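Local coordinates for single-stranded DNA-binding protein WHY1, chloroplastic (Solanum tuberosum, PDB 1L3A) that binds single-stranded DNA as a homotetramer and activates transcription of the pathogenesis-related gene PR-10a upon elicitation, recognising the elicitor response element of its promoter, at residues S71-V76 / Y186-H191; V96-V101 / F118-N123. All coordinates share one frame; numbering follows the deposited sequence.

Contact 1: S71-V76 / Y186-H191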
loop_
_atom_site.group_PDB
_atom_site.type_symbol
_atom_site.label_atom_id
_atom_site.label_comp_id
_atom_site.label_asym_id
_atom_site.label_seq_id
_atom_site.Cartn_x
_atom_site.Cartn_y
_atom_site.Cartn_z
ATOM N N SER C 71 20.567 -13.016 -1.041
ATOM C CA SER C 71 21.657 -12.997 -2.010
ATOM C C SER C 71 21.238 -12.670 -3.438
ATOM O O SER C 71 22.083 -12.429 -4.288
ATOM C CB SER C 71 22.408 -14.329 -1.984
ATOM O OG SER C 71 23.219 -14.415 -0.819
ATOM N N ARG C 72 19.939 -12.668 -3.705
ATOM C CA ARG C 72 19.452 -12.336 -5.037
ATOM C C ARG C 72 18.011 -11.879 -4.900
ATOM O O ARG C 72 17.200 -12.556 -4.282
ATOM C CB ARG C 72 19.557 -13.557 -5.957
ATOM C CG ARG C 72 19.272 -13.280 -7.434
ATOM C CD ARG C 72 20.087 -14.225 -8.304
ATOM N NE ARG C 72 21.519 -13.977 -8.127
ATOM C CZ ARG C 72 22.492 -14.811 -8.494
ATOM N NH1 ARG C 72 22.206 -15.974 -9.070
ATOM N NH2 ARG C 72 23.760 -14.480 -8.283
ATOM N N GLU C 73 17.694 -10.716 -5.453
ATOM C CA GLU C 73 16.336 -10.197 -5.359
ATOM C C GLU C 73 15.388 -10.957 -6.273
ATOM O O GLU C 73 15.801 -11.559 -7.260
ATOM C CB GLU C 73 16.293 -8.728 -5.760
ATOM C CG GLU C 73 17.388 -7.875 -5.172
ATOM C CD GLU C 73 17.246 -6.419 -5.578
ATOM O OE1 GLU C 73 16.977 -6.154 -6.776
ATOM O OE2 GLU C 73 17.407 -5.542 -4.701
ATOM N N GLY C 74 14.114 -10.943 -5.932
ATOM C CA GLY C 74 13.147 -11.588 -6.792
ATOM C C GLY C 74 12.912 -10.628 -7.955
ATOM O O GLY C 74 13.527 -9.559 -8.021
ATOM N N MET C 75 12.027 -11.010 -8.867
ATOM C CA MET C 75 11.688 -10.196 -10.030
ATOM C C MET C 75 10.343 -10.616 -10.610
ATOM O O MET C 75 9.701 -11.544 -10.132
ATOM C CB MET C 75 12.771 -10.349 -11.099
ATOM C CG MET C 75 13.058 -11.795 -11.433
ATOM S SD MET C 75 14.646 -12.021 -12.261
ATOM C CE MET C 75 15.796 -11.860 -10.878
ATOM N N VAL C 76 9.920 -9.902 -11.640
ATOM C CA VAL C 76 8.686 -10.198 -12.334
ATOM C C VAL C 76 9.058 -10.602 -13.767
ATOM O O VAL C 76 9.825 -9.914 -14.439
ATOM C CB VAL C 76 7.749 -8.968 -12.359
ATOM C CG1 VAL C 76 6.659 -9.164 -13.414
ATOM C CG2 VAL C 76 7.116 -8.764 -10.974
ATOM N N TYR C 186 8.055 -8.329 -0.980
ATOM C CA TYR C 186 8.372 -9.746 -0.984
ATOM C C TYR C 186 9.569 -10.044 -1.870
ATOM O O TYR C 186 10.331 -10.970 -1.583
ATOM C CB TYR C 186 7.169 -10.581 -1.444
ATOM C CG TYR C 186 5.981 -10.440 -0.535
ATOM C CD1 TYR C 186 5.061 -9.416 -0.716
ATOM C CD2 TYR C 186 5.811 -11.292 0.558
ATOM C CE1 TYR C 186 3.990 -9.230 0.179
ATOM C CE2 TYR C 186 4.752 -11.124 1.453
ATOM C CZ TYR C 186 3.846 -10.082 1.261
ATOM O OH TYR C 186 2.838 -9.859 2.178
ATOM N N LEU C 187 9.730 -9.275 -2.948
ATOM C CA LEU C 187 10.859 -9.475 -3.849
ATOM C C LEU C 187 12.144 -8.982 -3.175
ATOM O O LEU C 187 13.237 -9.379 -3.543
ATOM C CB LEU C 187 10.668 -8.707 -5.162
ATOM C CG LEU C 187 9.459 -8.963 -6.058
ATOM C CD1 LEU C 187 9.649 -8.154 -7.358
ATOM C CD2 LEU C 187 9.302 -10.438 -6.369
ATOM N N LEU C 188 12.001 -8.100 -2.197
ATOM C CA LEU C 188 13.157 -7.574 -1.478
ATOM C C LEU C 188 13.418 -8.419 -0.219
ATOM O O LEU C 188 14.451 -8.280 0.437
ATOM C CB LEU C 188 12.900 -6.102 -1.104
ATOM C CG LEU C 188 12.826 -5.101 -2.276
ATOM C CD1 LEU C 188 12.317 -3.745 -1.789
ATOM C CD2 LEU C 188 14.208 -4.952 -2.891
ATOM N N GLY C 189 12.465 -9.288 0.102
ATOM C CA GLY C 189 12.589 -10.143 1.268
ATOM C C GLY C 189 12.214 -9.472 2.576
ATOM O O GLY C 189 12.431 -10.026 3.648
ATOM N N TRP C 190 11.639 -8.279 2.488
ATOM C CA TRP C 190 11.258 -7.518 3.669
ATOM C C TRP C 190 10.147 -8.140 4.507
ATOM O O TRP C 190 9.930 -7.750 5.653
ATOM C CB TRP C 190 10.882 -6.097 3.252
ATOM C CG TRP C 190 12.093 -5.256 2.966
ATOM C CD1 TRP C 190 13.266 -5.677 2.409
ATOM C CD2 TRP C 190 12.244 -3.855 3.209
ATOM N NE1 TRP C 190 14.141 -4.622 2.287
ATOM C CE2 TRP C 190 13.535 -3.492 2.770
ATOM C CE3 TRP C 190 11.414 -2.871 3.756
ATOM C CZ2 TRP C 190 14.018 -2.184 2.865
ATOM C CZ3 TRP C 190 11.896 -1.563 3.850
ATOM C CH2 TRP C 190 13.187 -1.234 3.404
ATOM N N HIS C 191 9.452 -9.111 3.928
ATOM C CA HIS C 191 8.369 -9.808 4.608
ATOM C C HIS C 191 8.923 -10.800 5.626
ATOM O O HIS C 191 8.295 -11.068 6.645
ATOM C CB HIS C 191 7.517 -10.564 3.597
ATOM C CG HIS C 191 8.296 -11.538 2.766
ATOM N ND1 HIS C 191 8.007 -12.886 2.730
ATOM C CD2 HIS C 191 9.352 -11.355 1.941
ATOM C CE1 HIS C 191 8.856 -13.490 1.916
ATOM N NE2 HIS C 191 9.681 -12.583 1.424
#
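The flat group at the centre of this contact is the Leu-187 carbonyl, met in its own plane by the N-H of Gly-74. The bond is nearly straight (173° at the hydrogen), 3.0 Å from Gly-74 N to Leu-187 O, and a C=O...N angle of 132° places the donor on a lone pair. A second flat group, the Glu-73 carboxylate, lies beside Leu-188, its OE2 3.7 Å from Leu-188 CD2 as the two side chains point the same way. With no side chain on Gly-74, Leu-187 packs against the backbone: its CG stands opposite its carbonyl carbon, which sets CD2 3.7 Å from Met-75 N and CD1 3.9 Å from Met-75 CA. Gly-189, with phi 81°, ends the helix in a Schellman motif: Trp-190 N bonds back to the carbonyl preceding Tyr-186, and Gly-189 N weakly to Tyr-186 O. The Leu-187 carbonyl lies in this last turn and takes its donor from the break in strand 68-85. Val-101 and Ile-104 of helix 101-108 pack on Leu-187, and Phe-197 of the third subunit reaches it. Tyr-42 of the second subunit covers Glu-73 and Leu-188, setting this junction of strand 68-85 and helix 170-188 within the tetramer.

Contact 2: V96-V101 / F118-N123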
loop_
_atom_site.group_PDB
_atom_site.type_symbol
_atom_site.label_atom_id
_atom_site.label_comp_id
_atom_site.label_asym_id
_atom_site.label_seq_id
_atom_site.Cartn_x
_atom_site.Cartn_y
_atom_site.Cartn_z
ATOM N N VAL C 96 10.316 -13.858 -23.675
ATOM C CA VAL C 96 10.349 -13.532 -22.248
ATOM C C VAL C 96 11.240 -12.335 -21.905
ATOM O O VAL C 96 12.282 -12.116 -22.532
ATOM C CB VAL C 96 10.829 -14.774 -21.448
ATOM C CG1 VAL C 96 10.844 -14.489 -19.973
ATOM C CG2 VAL C 96 9.921 -15.956 -21.734
ATOM N N PHE C 97 10.821 -11.560 -20.906
ATOM C CA PHE C 97 11.585 -10.396 -20.457
ATOM C C PHE C 97 11.441 -10.229 -18.941
ATOM O O PHE C 97 10.339 -10.041 -18.427
ATOM C CB PHE C 97 11.102 -9.124 -21.150
ATOM C CG PHE C 97 12.078 -7.983 -21.057
ATOM C CD1 PHE C 97 13.057 -7.807 -22.041
ATOM C CD2 PHE C 97 12.036 -7.092 -19.983
ATOM C CE1 PHE C 97 13.987 -6.752 -21.960
ATOM C CE2 PHE C 97 12.954 -6.036 -19.886
ATOM C CZ PHE C 97 13.936 -5.860 -20.876
ATOM N N SER C 98 12.549 -10.276 -18.219
ATOM C CA SER C 98 12.479 -10.160 -16.772
ATOM C C SER C 98 12.623 -8.724 -16.298
ATOM O O SER C 98 13.441 -7.976 -16.815
ATOM C CB SER C 98 13.580 -10.998 -16.141
ATOM O OG SER C 98 14.819 -10.353 -16.335
ATOM N N LEU C 99 11.829 -8.344 -15.305
ATOM C CA LEU C 99 11.905 -7.002 -14.752
ATOM C C LEU C 99 12.453 -7.092 -13.337
ATOM O O LEU C 99 11.928 -7.841 -12.518
ATOM C CB LEU C 99 10.522 -6.348 -14.690
ATOM C CG LEU C 99 9.662 -6.126 -15.933
ATOM C CD1 LEU C 99 8.308 -5.600 -15.461
ATOM C CD2 LEU C 99 10.312 -5.131 -16.898
ATOM N N SER C 100 13.516 -6.342 -13.068
ATOM C CA SER C 100 14.129 -6.292 -11.747
ATOM C C SER C 100 13.270 -5.343 -10.942
ATOM O O SER C 100 12.421 -4.634 -11.499
ATOM C CB SER C 100 15.535 -5.696 -11.822
ATOM O OG SER C 100 15.466 -4.345 -12.262
ATOM N N VAL C 101 13.514 -5.290 -9.642
ATOM C CA VAL C 101 12.746 -4.407 -8.785
ATOM C C VAL C 101 12.861 -2.944 -9.222
ATOM O O VAL C 101 11.892 -2.194 -9.126
ATOM C CB VAL C 101 13.200 -4.519 -7.322
ATOM C CG1 VAL C 101 12.975 -5.933 -6.817
ATOM C CG2 VAL C 101 14.663 -4.127 -7.211
ATOM N N PHE C 118 13.839 -0.389 -21.654
ATOM C CA PHE C 118 14.669 -1.353 -20.936
ATOM C C PHE C 118 15.492 -2.180 -21.917
ATOM O O PHE C 118 14.954 -2.762 -22.858
ATOM C CB PHE C 118 13.800 -2.297 -20.102
ATOM C CG PHE C 118 12.950 -1.604 -19.079
ATOM C CD1 PHE C 118 11.572 -1.839 -19.021
ATOM C CD2 PHE C 118 13.520 -0.747 -18.142
ATOM C CE1 PHE C 118 10.782 -1.232 -18.046
ATOM C CE2 PHE C 118 12.735 -0.131 -17.159
ATOM C CZ PHE C 118 11.369 -0.373 -17.110
ATOM N N PHE C 119 16.792 -2.261 -21.663
ATOM C CA PHE C 119 17.710 -2.996 -22.524
ATOM C C PHE C 119 18.374 -4.162 -21.797
ATOM O O PHE C 119 19.043 -3.962 -20.789
ATOM C CB PHE C 119 18.777 -2.028 -23.035
ATOM C CG PHE C 119 19.960 -2.699 -23.666
ATOM C CD1 PHE C 119 19.911 -3.129 -24.989
ATOM C CD2 PHE C 119 21.136 -2.886 -22.942
ATOM C CE1 PHE C 119 21.021 -3.733 -25.590
ATOM C CE2 PHE C 119 22.252 -3.488 -23.530
ATOM C CZ PHE C 119 22.195 -3.911 -24.857
ATOM N N HIS C 120 18.197 -5.377 -22.303
ATOM C CA HIS C 120 18.811 -6.538 -21.668
ATOM C C HIS C 120 19.730 -7.261 -22.645
ATOM O O HIS C 120 19.399 -7.425 -23.818
ATOM C CB HIS C 120 17.738 -7.494 -21.127
ATOM C CG HIS C 120 17.106 -7.029 -19.850
ATOM N ND1 HIS C 120 16.097 -7.727 -19.220
ATOM C CD2 HIS C 120 17.358 -5.950 -19.070
ATOM C CE1 HIS C 120 15.760 -7.102 -18.107
ATOM N NE2 HIS C 120 16.510 -6.020 -17.992
ATOM N N ASP C 121 20.886 -7.688 -22.150
ATOM C CA ASP C 121 21.880 -8.369 -22.974
ATOM C C ASP C 121 22.763 -9.213 -22.060
ATOM O O ASP C 121 23.234 -8.732 -21.030
ATOM C CB ASP C 121 22.716 -7.309 -23.712
ATOM C CG ASP C 121 23.777 -7.904 -24.632
ATOM O OD1 ASP C 121 24.229 -7.179 -25.549
ATOM O OD2 ASP C 121 24.175 -9.072 -24.436
ATOM N N PRO C 122 22.976 -10.493 -22.407
ATOM C CA PRO C 122 23.824 -11.340 -21.558
ATOM C C PRO C 122 25.205 -10.703 -21.356
ATOM O O PRO C 122 26.083 -10.819 -22.214
ATOM C CB PRO C 122 23.894 -12.647 -22.341
ATOM C CG PRO C 122 22.551 -12.697 -23.017
ATOM C CD PRO C 122 22.391 -11.274 -23.512
ATOM N N ASN C 123 25.383 -10.029 -20.220
ATOM C CA ASN C 123 26.640 -9.352 -19.894
ATOM C C ASN C 123 26.876 -8.167 -20.831
ATOM O O ASN C 123 27.477 -8.314 -21.897
ATOM C CB ASN C 123 27.813 -10.334 -19.983
ATOM C CG ASN C 123 27.593 -11.577 -19.147
ATOM O OD1 ASN C 123 26.695 -12.374 -19.428
ATOM N ND2 ASN C 123 28.404 -11.748 -18.109
#
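Two first torsions bring Phe-97 and His-120 face to face: the Phe-97 ring swings opposite its own backbone nitrogen (chi1 -163°), whereas the His-120 imidazole stands opposite its carbonyl carbon. The result is an offset stack, with ring centroids 4.1 Å apart and planes only 5° from parallel. The overlap is partial, because His-120 ND1 sits over the Phe-97 face toward its rim, 3.3 Å from Phe-97 CZ, and CZ in turn lies over the imidazole near that ring's rim. The backbone of Ser-98 borders the edge of the imidazole, but the modelled approach of its carbonyl oxygen is too close to be trusted. Ser-98 OG comes within 3.8 Å of His-120 CE1, an ordinary contact.

Phe-118 supplies the apolar half. Its CB rests 3.6 Å from Phe-97 CZ, meeting that ring obliquely, and its own ring receives Leu-99, whose CD2 is 4.1 Å from Phe-118 CE1; these two side chains cross at about a right angle. Leu-99 and Phe-118 are buried and His-120 partly exposed. His-120 NE2 makes a weak hydrogen bond to Glu-103 OE2, which would help to fix the turn of the imidazole, and Glu-217 of the third subunit packs against the same histidine.

Since the strand axes stay 9.0 Å apart at their closest, side chains rather than backbone bonds join the segments. Within this chain, strand 88-99 is an outermost strand of one four-stranded antiparallel sheet and strand 116-120 of the other, with helix 101-108 in the connection between them. The short strands 96-99 and 118-120 run at 112° to each other, and such inter-sheet packing is characteristic of the Whirly fold, built from two antiparallel sheets set across one another.

In the fold
Both contacts are largely buried, with centres about 16 Å apart, and both involve the sheet containing neighbouring strands 68-85 and 88-99. They meet directly: Val-76 O lies 2.7 Å from Leu-99 N, a probable hydrogen bond between the strands. Their chemistry differs with their place. Contact 1 joins that sheet to the C-terminal end of a long helix through a backbone bond and aliphatic packing, whereas contact 2 joins it to the second sheet through an aromatic stack and apolar side chains. Helix 101-108 links the two, as Val-101, within contact 2, packs on Glu-73 of contact 1. Both touch the third subunit, and Tyr-42 of the second reaches Glu-73, Leu-188 and Val-101.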